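Local coordinates for protein GCN5-related N-acetyltransferase (Streptococcus suis, PDB 3G3S) that probably transfers an acetyl group from acetyl-CoA to an amine substrate not yet identified, at residues E18-T23 and S176-Y181; F97-T102 and S220-T225. All coordinates share one frame; numbering follows the deposited sequence.

Contact 1 of 2, residues E18-T23 and S176-Y181; sequences ETIIWT and SSYASY
In this GNAT-family chain, the N-terminal turn of helix 19-26 packs against the last residues of strand 170-181, with Thr19 and Trp22 of the helix meeting the same side of the Tyr181 ring. Helix segment 19-23 and strand segment 179-181 pass 7.4 Å apart at 67°, and the contact lies close to the centre of the chain. The indole presents the edge of its six-membered ring to one face of Tyr181, a T-shaped pair with planes at 74° and centroids 5.0 Å apart; Trp22 CE3 comes within 3.4 Å of Tyr181 CE2. Thr19 meets the same phenol ring through CB and CG2, while its hydroxyl bonds Glu186 of the adjacent strand. Earlier in the strand, where the chain turns a corner at Tyr178, Ile20 spans two residues: CG1 rests 4.0 Å from Ala179 CB, and CD1 reaches Tyr178 CD2. The phenol oxygen of Tyr178 is bonded to Ser51, and Phe53 and Tyr47 lie nearby. With OG1 of Thr23 anti to its own carbonyl carbon, the hydroxyl is directed at the strand. There Thr23 OG1 donates to Ser180 O at 2.8 Å, standing 61° out of the carbonyl plane rather than along a lone pair.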
ATOM      1  N   GLU A  18      -8.559  -7.766 -10.288  1.00 19.86           N
ATOM      2  CA  GLU A  18      -9.791  -7.141  -9.856  1.00 21.28           C
ATOM      3  C   GLU A  18      -9.437  -6.168  -8.737  1.00 21.51           C
ATOM      4  O   GLU A  18      -8.934  -6.571  -7.694  1.00 18.18           O
ATOM      5  CB  GLU A  18     -10.795  -8.184  -9.395  1.00 24.40           C
ATOM      6  CG  GLU A  18     -11.404  -8.958 -10.538  1.00 22.57           C
ATOM      7  CD  GLU A  18     -12.427  -8.179 -11.341  1.00 12.69           C
ATOM      8  OE1 GLU A  18     -12.688  -6.998 -11.047  1.00 24.07           O
ATOM      9  OE2 GLU A  18     -13.041  -8.816 -12.237  1.00 15.18           O
ATOM     10  N   THR A  19      -9.742  -4.883  -8.925  1.00 19.74           N
ATOM     11  CA  THR A  19      -9.239  -3.880  -7.988  1.00 19.93           C
ATOM     12  C   THR A  19      -9.802  -3.987  -6.578  1.00 22.77           C
ATOM     13  O   THR A  19      -9.172  -3.539  -5.652  1.00 25.22           O
ATOM     14  CB  THR A  19      -9.363  -2.425  -8.522  1.00 22.15           C
ATOM     15  OG1 THR A  19     -10.676  -1.914  -8.322  1.00 21.65           O
ATOM     16  CG2 THR A  19      -8.924  -2.341 -10.027  1.00 20.10           C
ATOM     17  N   ILE A  20     -10.974  -4.590  -6.413  1.00 23.13           N
ATOM     18  CA  ILE A  20     -11.561  -4.748  -5.079  1.00 20.02           C
ATOM     19  C   ILE A  20     -10.722  -5.782  -4.322  1.00 19.56           C
ATOM     20  O   ILE A  20     -10.611  -5.718  -3.078  1.00 24.06           O
ATOM     21  CB  ILE A  20     -13.034  -5.147  -5.170  1.00 21.51           C
ATOM     22  CG1 ILE A  20     -13.879  -3.979  -5.689  1.00 20.85           C
ATOM     23  CG2 ILE A  20     -13.584  -5.671  -3.773  1.00 15.04           C
ATOM     24  CD1 ILE A  20     -15.215  -4.373  -6.267  1.00 18.54           C
ATOM     25  N   ILE A  21     -10.167  -6.763  -5.032  1.00 18.05           N
ATOM     26  CA  ILE A  21      -9.237  -7.675  -4.354  1.00 20.34           C
ATOM     27  C   ILE A  21      -8.029  -6.831  -3.914  1.00 20.16           C
ATOM     28  O   ILE A  21      -7.533  -6.931  -2.808  1.00 17.74           O
ATOM     29  CB  ILE A  21      -8.763  -8.876  -5.217  1.00 22.77           C
ATOM     30  CG1 ILE A  21      -9.929  -9.702  -5.763  1.00 19.97           C
ATOM     31  CG2 ILE A  21      -7.775  -9.779  -4.381  1.00 19.56           C
ATOM     32  CD1 ILE A  21      -9.504 -10.746  -6.802  1.00 18.78           C
ATOM     33  N   TRP A  22      -7.533  -5.976  -4.801  1.00 19.79           N
ATOM     34  CA  TRP A  22      -6.436  -5.088  -4.412  1.00 18.58           C
ATOM     35  C   TRP A  22      -6.798  -4.232  -3.189  1.00 19.35           C
ATOM     36  O   TRP A  22      -5.990  -4.082  -2.255  1.00 21.39           O
ATOM     37  CB  TRP A  22      -6.004  -4.164  -5.587  1.00 19.96           C
ATOM     38  CG  TRP A  22      -5.683  -4.871  -6.842  1.00 22.59           C
ATOM     39  CD1 TRP A  22      -5.422  -6.196  -7.013  1.00 21.54           C
ATOM     40  CD2 TRP A  22      -5.477  -4.261  -8.131  1.00 23.01           C
ATOM     41  NE1 TRP A  22      -5.130  -6.456  -8.330  1.00 28.04           N
ATOM     42  CE2 TRP A  22      -5.132  -5.281  -9.027  1.00 23.26           C
ATOM     43  CE3 TRP A  22      -5.584  -2.963  -8.600  1.00 24.31           C
ATOM     44  CZ2 TRP A  22      -4.890  -5.047 -10.371  1.00 25.48           C
ATOM     45  CZ3 TRP A  22      -5.342  -2.722  -9.936  1.00 24.17           C
ATOM     46  CH2 TRP A  22      -4.993  -3.756 -10.805  1.00 25.59           C
ATOM     47  N   THR A  23      -8.005  -3.671  -3.173  1.00 17.99           N
ATOM     48  CA  THR A  23      -8.459  -2.903  -2.036  1.00 20.48           C
ATOM     49  C   THR A  23      -8.321  -3.728  -0.753  1.00 20.67           C
ATOM     50  O   THR A  23      -7.668  -3.311   0.230  1.00 21.58           O
ATOM     51  CB  THR A  23      -9.898  -2.472  -2.249  1.00 18.84           C
ATOM     52  OG1 THR A  23      -9.913  -1.502  -3.328  1.00 17.73           O
ATOM     53  CG2 THR A  23     -10.575  -1.833  -0.953  1.00 19.85           C
ATOM     54  N   SER A 176     -19.651   6.802  -9.719  1.00 24.60           N
ATOM     55  CA  SER A 176     -18.875   7.027  -8.496  1.00 24.70           C
ATOM     56  C   SER A 176     -17.994   5.847  -8.140  1.00 25.53           C
ATOM     57  O   SER A 176     -18.024   4.808  -8.783  1.00 25.80           O
ATOM     58  CB  SER A 176     -19.827   7.351  -7.322  1.00 24.20           C
ATOM     59  OG  SER A 176     -19.147   7.631  -6.115  1.00 23.16           O
ATOM     60  N   SER A 177     -17.168   6.048  -7.126  1.00 25.52           N
ATOM     61  CA  SER A 177     -16.262   5.039  -6.695  1.00 24.38           C
ATOM     62  C   SER A 177     -16.974   4.033  -5.792  1.00 22.22           C
ATOM     63  O   SER A 177     -17.356   4.382  -4.688  1.00 21.96           O
ATOM     64  CB  SER A 177     -15.113   5.676  -5.932  1.00 23.99           C
ATOM     65  OG  SER A 177     -15.606   6.539  -4.940  1.00 23.37           O
ATOM     66  N   TYR A 178     -17.159   2.813  -6.283  1.00 21.42           N
ATOM     67  CA  TYR A 178     -17.688   1.715  -5.450  1.00 22.08           C
ATOM     68  C   TYR A 178     -16.645   1.316  -4.389  1.00 23.02           C
ATOM     69  O   TYR A 178     -16.961   0.874  -3.233  1.00 24.18           O
ATOM     70  CB  TYR A 178     -17.963   0.525  -6.350  1.00 23.03           C
ATOM     71  CG  TYR A 178     -18.624  -0.672  -5.657  1.00 20.90           C
ATOM     72  CD1 TYR A 178     -20.024  -0.748  -5.540  1.00 30.06           C
ATOM     73  CD2 TYR A 178     -17.876  -1.726  -5.184  1.00 25.28           C
ATOM     74  CE1 TYR A 178     -20.639  -1.849  -4.926  1.00 30.00           C
ATOM     75  CE2 TYR A 178     -18.493  -2.838  -4.555  1.00 31.05           C
ATOM     76  CZ  TYR A 178     -19.866  -2.888  -4.441  1.00 33.34           C
ATOM     77  OH  TYR A 178     -20.455  -3.985  -3.834  1.00 34.48           O
ATOM     78  N   ALA A 179     -15.390   1.445  -4.812  1.00 23.51           N
ATOM     79  CA  ALA A 179     -14.211   1.203  -4.022  1.00 24.05           C
ATOM     80  C   ALA A 179     -13.048   2.031  -4.593  1.00 22.23           C
ATOM     81  O   ALA A 179     -13.090   2.556  -5.730  1.00 25.56           O
ATOM     82  CB  ALA A 179     -13.856  -0.288  -4.023  1.00 21.73           C
ATOM     83  N   SER A 180     -12.020   2.105  -3.767  1.00 25.01           N
ATOM     84  CA  SER A 180     -10.767   2.817  -4.006  1.00 25.68           C
ATOM     85  C   SER A 180      -9.598   1.931  -3.634  1.00 25.66           C
ATOM     86  O   SER A 180      -9.672   1.168  -2.650  1.00 24.77           O
ATOM     87  CB  SER A 180     -10.674   4.040  -3.087  1.00 25.22           C
ATOM     88  OG  SER A 180     -11.786   4.860  -3.198  1.00 25.69           O
ATOM     89  N   TYR A 181      -8.514   2.049  -4.383  1.00 23.11           N
ATOM     90  CA  TYR A 181      -7.265   1.381  -4.025  1.00 23.30           C
ATOM     91  C   TYR A 181      -6.166   2.441  -4.176  1.00 24.61           C
ATOM     92  O   TYR A 181      -6.453   3.561  -4.560  1.00 25.04           O
ATOM     93  CB  TYR A 181      -7.017   0.111  -4.825  1.00 21.00           C
ATOM     94  CG  TYR A 181      -6.816   0.314  -6.302  1.00 26.71           C
ATOM     95  CD1 TYR A 181      -7.899   0.547  -7.135  1.00 25.54           C
ATOM     96  CD2 TYR A 181      -5.545   0.263  -6.867  1.00 26.62           C
ATOM     97  CE1 TYR A 181      -7.716   0.749  -8.507  1.00 25.10           C
ATOM     98  CE2 TYR A 181      -5.363   0.455  -8.234  1.00 29.77           C
ATOM     99  CZ  TYR A 181      -6.461   0.689  -9.043  1.00 23.58           C
ATOM    100  OH  TYR A 181      -6.294   0.881 -10.408  1.00 27.88           O
TER

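Contact 2 of 2, residues F97-T102 and S220-T225. With CAC (cacodylate ion), chain D; EDO (1,2-ethanediol), chain F.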
ATOM      1  N   PHE A  97     -24.371 -16.336 -13.159  1.00 28.51           N
ATOM      2  CA  PHE A  97     -24.401 -15.354 -14.249  1.00 29.07           C
ATOM      3  C   PHE A  97     -22.978 -14.962 -14.627  1.00 28.10           C
ATOM      4  O   PHE A  97     -22.025 -15.375 -13.961  1.00 27.14           O
ATOM      5  CB  PHE A  97     -25.275 -14.123 -13.906  1.00 28.73           C
ATOM      6  CG  PHE A  97     -24.718 -13.245 -12.821  1.00 28.18           C
ATOM      7  CD1 PHE A  97     -24.844 -13.592 -11.502  1.00 21.16           C
ATOM      8  CD2 PHE A  97     -24.081 -12.060 -13.121  1.00 23.30           C
ATOM      9  CE1 PHE A  97     -24.370 -12.790 -10.522  1.00 21.55           C
ATOM     10  CE2 PHE A  97     -23.574 -11.258 -12.138  1.00 25.90           C
ATOM     11  CZ  PHE A  97     -23.712 -11.623 -10.823  1.00 26.01           C
ATOM     12  N   THR A  98     -22.859 -14.186 -15.708  1.00 28.67           N
ATOM     13  CA  THR A  98     -21.581 -13.787 -16.273  1.00 28.62           C
ATOM     14  C   THR A  98     -21.353 -12.303 -16.198  1.00 28.14           C
ATOM     15  O   THR A  98     -22.249 -11.519 -16.507  1.00 26.78           O
ATOM     16  CB  THR A  98     -21.479 -14.198 -17.758  1.00 30.61           C
ATOM     17  OG1 THR A  98     -21.658 -15.620 -17.855  1.00 39.80           O
ATOM     18  CG2 THR A  98     -20.112 -13.815 -18.360  1.00 21.51           C
ATOM     19  N   ARG A  99     -20.174 -11.938 -15.697  1.00 26.31           N
ATOM     20  CA  ARG A  99     -19.723 -10.559 -15.623  1.00 25.66           C
ATOM     21  C   ARG A  99     -18.566 -10.474 -16.600  1.00 26.03           C
ATOM     22  O   ARG A  99     -18.060 -11.508 -17.058  1.00 22.63           O
ATOM     23  CB  ARG A  99     -19.295 -10.170 -14.215  1.00 24.15           C
ATOM     24  CG  ARG A  99     -20.463 -10.005 -13.247  1.00 20.46           C
ATOM     25  CD  ARG A  99     -19.993  -9.661 -11.827  1.00 24.05           C
ATOM     26  NE  ARG A  99     -19.162  -8.454 -11.766  1.00 25.73           N
ATOM     27  CZ  ARG A  99     -19.570  -7.253 -11.403  1.00 27.61           C
ATOM     28  NH1 ARG A  99     -20.828  -7.018 -11.084  1.00 25.04           N
ATOM     29  NH2 ARG A  99     -18.708  -6.262 -11.369  1.00 32.54           N
ATOM     30  N   TYR A 100     -18.176  -9.241 -16.932  1.00 24.89           N
ATOM     31  CA  TYR A 100     -17.156  -9.004 -17.941  1.00 23.83           C
ATOM     32  C   TYR A 100     -16.059  -8.090 -17.403  1.00 22.40           C
ATOM     33  O   TYR A 100     -16.286  -6.920 -17.116  1.00 24.32           O
ATOM     34  CB  TYR A 100     -17.813  -8.422 -19.220  1.00 25.03           C
ATOM     35  CG  TYR A 100     -18.906  -9.352 -19.753  1.00 21.88           C
ATOM     36  CD1 TYR A 100     -20.193  -9.265 -19.264  1.00 22.61           C
ATOM     37  CD2 TYR A 100     -18.636 -10.348 -20.713  1.00 19.74           C
ATOM     38  CE1 TYR A 100     -21.206 -10.124 -19.688  1.00 27.80           C
ATOM     39  CE2 TYR A 100     -19.657 -11.211 -21.153  1.00 24.31           C
ATOM     40  CZ  TYR A 100     -20.932 -11.091 -20.614  1.00 25.39           C
ATOM     41  OH  TYR A 100     -21.963 -11.885 -21.018  1.00 30.51           O
ATOM     42  N   ALA A 101     -14.863  -8.653 -17.283  1.00 20.88           N
ATOM     43  CA  ALA A 101     -13.719  -7.929 -16.832  1.00 19.47           C
ATOM     44  C   ALA A 101     -13.200  -7.137 -18.032  1.00 19.85           C
ATOM     45  O   ALA A 101     -13.337  -7.575 -19.158  1.00 22.96           O
ATOM     46  CB  ALA A 101     -12.666  -8.885 -16.374  1.00 19.70           C
ATOM     47  N   THR A 102     -12.576  -6.017 -17.756  1.00 22.56           N
ATOM     48  CA  THR A 102     -11.958  -5.206 -18.811  1.00 24.13           C
ATOM     49  C   THR A 102     -10.458  -5.131 -18.529  1.00 26.06           C
ATOM     50  O   THR A 102     -10.002  -5.360 -17.410  1.00 26.42           O
ATOM     51  CB  THR A 102     -12.601  -3.794 -18.907  1.00 22.84           C
ATOM     52  OG1 THR A 102     -12.264  -3.003 -17.757  1.00 22.67           O
ATOM     53  CG2 THR A 102     -14.143  -3.896 -19.064  1.00 27.57           C
ATOM     54  N   SER A 220     -11.179   2.123 -12.944  1.00 20.39           N
ATOM     55  CA  SER A 220     -11.473   0.742 -13.367  1.00 21.18           C
ATOM     56  C   SER A 220     -12.929   0.468 -13.673  1.00 20.19           C
ATOM     57  O   SER A 220     -13.826   1.006 -12.995  1.00 25.10           O
ATOM     58  CB  SER A 220     -11.083  -0.236 -12.240  1.00 19.43           C
ATOM     59  OG  SER A 220     -11.463  -1.549 -12.560  1.00 21.78           O
ATOM     60  N   TRP A 221     -13.167  -0.412 -14.639  1.00 17.26           N
ATOM     61  CA  TRP A 221     -14.522  -0.863 -14.978  1.00 22.23           C
ATOM     62  C   TRP A 221     -14.594  -2.392 -14.957  1.00 22.89           C
ATOM     63  O   TRP A 221     -13.770  -3.081 -15.573  1.00 23.41           O
ATOM     64  CB  TRP A 221     -14.925  -0.377 -16.360  1.00 23.39           C
ATOM     65  CG  TRP A 221     -16.383  -0.429 -16.665  1.00 25.46           C
ATOM     66  CD1 TRP A 221     -17.135  -1.535 -16.945  1.00 22.80           C
ATOM     67  CD2 TRP A 221     -17.257   0.683 -16.802  1.00 28.44           C
ATOM     68  NE1 TRP A 221     -18.426  -1.185 -17.225  1.00 24.07           N
ATOM     69  CE2 TRP A 221     -18.540   0.172 -17.151  1.00 23.98           C
ATOM     70  CE3 TRP A 221     -17.096   2.065 -16.652  1.00 28.91           C
ATOM     71  CZ2 TRP A 221     -19.651   0.991 -17.323  1.00 24.80           C
ATOM     72  CZ3 TRP A 221     -18.215   2.888 -16.838  1.00 25.34           C
ATOM     73  CH2 TRP A 221     -19.472   2.340 -17.172  1.00 26.33           C
ATOM     74  N   ASP A 222     -15.578  -2.923 -14.245  1.00 24.35           N
ATOM     75  CA  ASP A 222     -15.818  -4.346 -14.217  1.00 24.21           C
ATOM     76  C   ASP A 222     -17.329  -4.446 -14.474  1.00 24.40           C
ATOM     77  O   ASP A 222     -18.143  -4.048 -13.653  1.00 22.00           O
ATOM     78  CB  ASP A 222     -15.393  -4.946 -12.890  1.00 22.21           C
ATOM     79  CG  ASP A 222     -15.217  -6.423 -12.941  1.00 25.51           C
ATOM     80  OD1 ASP A 222     -14.321  -6.920 -13.644  1.00 24.75           O
ATOM     81  OD2 ASP A 222     -15.930  -7.107 -12.152  1.00 21.72           O
ATOM     82  N   ALA A 223     -17.685  -4.923 -15.659  1.00 25.11           N
ATOM     83  CA  ALA A 223     -19.051  -4.895 -16.147  1.00 26.72           C
ATOM     84  C   ALA A 223     -19.958  -5.955 -15.523  1.00 27.83           C
ATOM     85  O   ALA A 223     -19.700  -7.142 -15.644  1.00 29.58           O
ATOM     86  CB  ALA A 223     -19.052  -5.028 -17.672  1.00 27.81           C
ATOM     87  N   HIS A 224     -21.053  -5.509 -14.919  1.00 26.96           N
ATOM     88  CA  HIS A 224     -22.027  -6.417 -14.325  1.00 26.89           C
ATOM     89  C   HIS A 224     -22.867  -7.127 -15.373  1.00 27.61           C
ATOM     90  O   HIS A 224     -23.386  -8.215 -15.132  1.00 26.93           O
ATOM     91  CB  HIS A 224     -22.951  -5.662 -13.380  1.00 28.46           C
ATOM     92  CG  HIS A 224     -23.871  -6.551 -12.591  1.00 32.23           C
ATOM     93  ND1 HIS A 224     -23.412  -7.542 -11.748  1.00 33.84           N
ATOM     94  CD2 HIS A 224     -25.225  -6.563 -12.481  1.00 37.48           C
ATOM     95  CE1 HIS A 224     -24.439  -8.128 -11.154  1.00 34.58           C
ATOM     96  NE2 HIS A 224     -25.553  -7.552 -11.582  1.00 34.57           N
ATOM     97  N   THR A 225     -22.986  -6.512 -16.551  1.00 27.69           N
ATOM     98  CA  THR A 225     -23.793  -7.041 -17.642  1.00 26.53           C
ATOM     99  C   THR A 225     -23.161  -6.703 -18.990  1.00 27.36           C
ATOM    100  O   THR A 225     -22.285  -5.850 -19.082  1.00 25.44           O
ATOM    101  CB  THR A 225     -25.131  -6.360 -17.648  1.00 27.88           C
ATOM    102  OG1 THR A 225     -24.907  -4.954 -17.781  1.00 24.38           O
ATOM    103  CG2 THR A 225     -25.903  -6.622 -16.346  1.00 25.97           C
TER
HETATM  104 AS   CAC D 250     -20.567  -1.459 -13.402  1.00 52.62          AS
HETATM  105  O1  CAC D 250     -21.351  -2.650 -14.469  1.00 41.30           O
HETATM  106  O2  CAC D 250     -19.713  -2.332 -12.158  1.00 61.74           O
HETATM  107  C1  CAC D 250     -19.359  -0.127 -14.211  1.00 34.82           C
HETATM  108  C2  CAC D 250     -21.855  -0.253 -12.499  1.00 36.94           C
HETATM  109  C1  EDO F 252     -18.875  -2.382  -8.552  1.00 42.39           C
HETATM  110  O1  EDO F 252     -19.966  -2.114  -9.441  1.00 53.44           O
HETATM  111  C2  EDO F 252     -17.918  -3.405  -9.146  1.00 33.78           C
HETATM  112  O2  EDO F 252     -18.033  -3.430 -10.575  1.00 29.51           O
HETATM  113  O   HOH W   1     -24.585 -10.467 -16.503  1.00 36.20           O
HETATM  114  O   HOH W   2     -12.219  -5.861 -14.821  1.00 17.98           O
HETATM  115  O   HOH W   3     -10.775  -1.527 -16.183  1.00 20.64           O
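Arg99 on strand 94-102 reaches across to Asp222 and His224 at the end of strand 218-223, where the two strands pair antiparallel in the central sheet of the GNAT fold. Tyr100 and Ala223 form a hydrogen-bonded pair: Tyr100 N donates to Ala223 O at 2.9 Å, and Ala223 N returns a bond to Tyr100 O. Their CB atoms also touch. A water donates to both Thr98 O and His224 O. The Arg99 chain is extended at chi2 but bends at chi3 (57°), which brings the guanidinium back over the neighbouring strand, with His224 CA over one face. In the guanidinium plane, Arg99 NH2 makes a nearly straight salt bridge (169°) to Asp222 OD2 at 3.0 Å, reaching that oxygen on its anti side. Tyr243 OH bonds both Arg99 NE and Asp222 OD2, tying the pair to a third strand. Arg99 NH1 approaches the edge of the imidazole, 2.7 Å from His224 ND1, but the bond is bent and weak. His224 CG, anti to the backbone N (chi1 -173°), carries the ring toward Phe97, whose CE2 lies 3.4 Å from His224 CE1. At the other end, Thr102 OG1 donates to Trp221 O at 2.7 Å. A cacodylate, probably from the crystallisation liquor, places methyl C1 over the Trp221 ring and accepts a bond from His224 N at 2.9 Å. Ethanediol O2 accepts another from Arg99 NH2. The paired Asp222 carboxylate would partly offset the arginine's charge, while Ser228 and Glu188 also bind cacodylate and ethanediol respectively, consistent with a polar pocket at this strand end.

How the contacts relate
Contact 1 is the more deeply placed, a helix packed on a strand; contact 2 joins two neighbouring strands and is partly buried, with small molecules probably from the liquor at its side. Both involve the same mixed sheet, and their segments alternate along the chain, with centres 14 Å apart. One ring edge, methyl groups and one hydroxyl-to-carbonyl bond carry the first, whereas backbone pairing and a salt bridge, with bridging waters, carry the second. They meet directly: Glu18 OE2, at the residue preceding the helix, lies 2.7 Å from Asp222 OD1, a close approach of like charges that might raise the proton affinity of one carboxylate. Glu186 also bridges them, bonding Thr19 and Ser220.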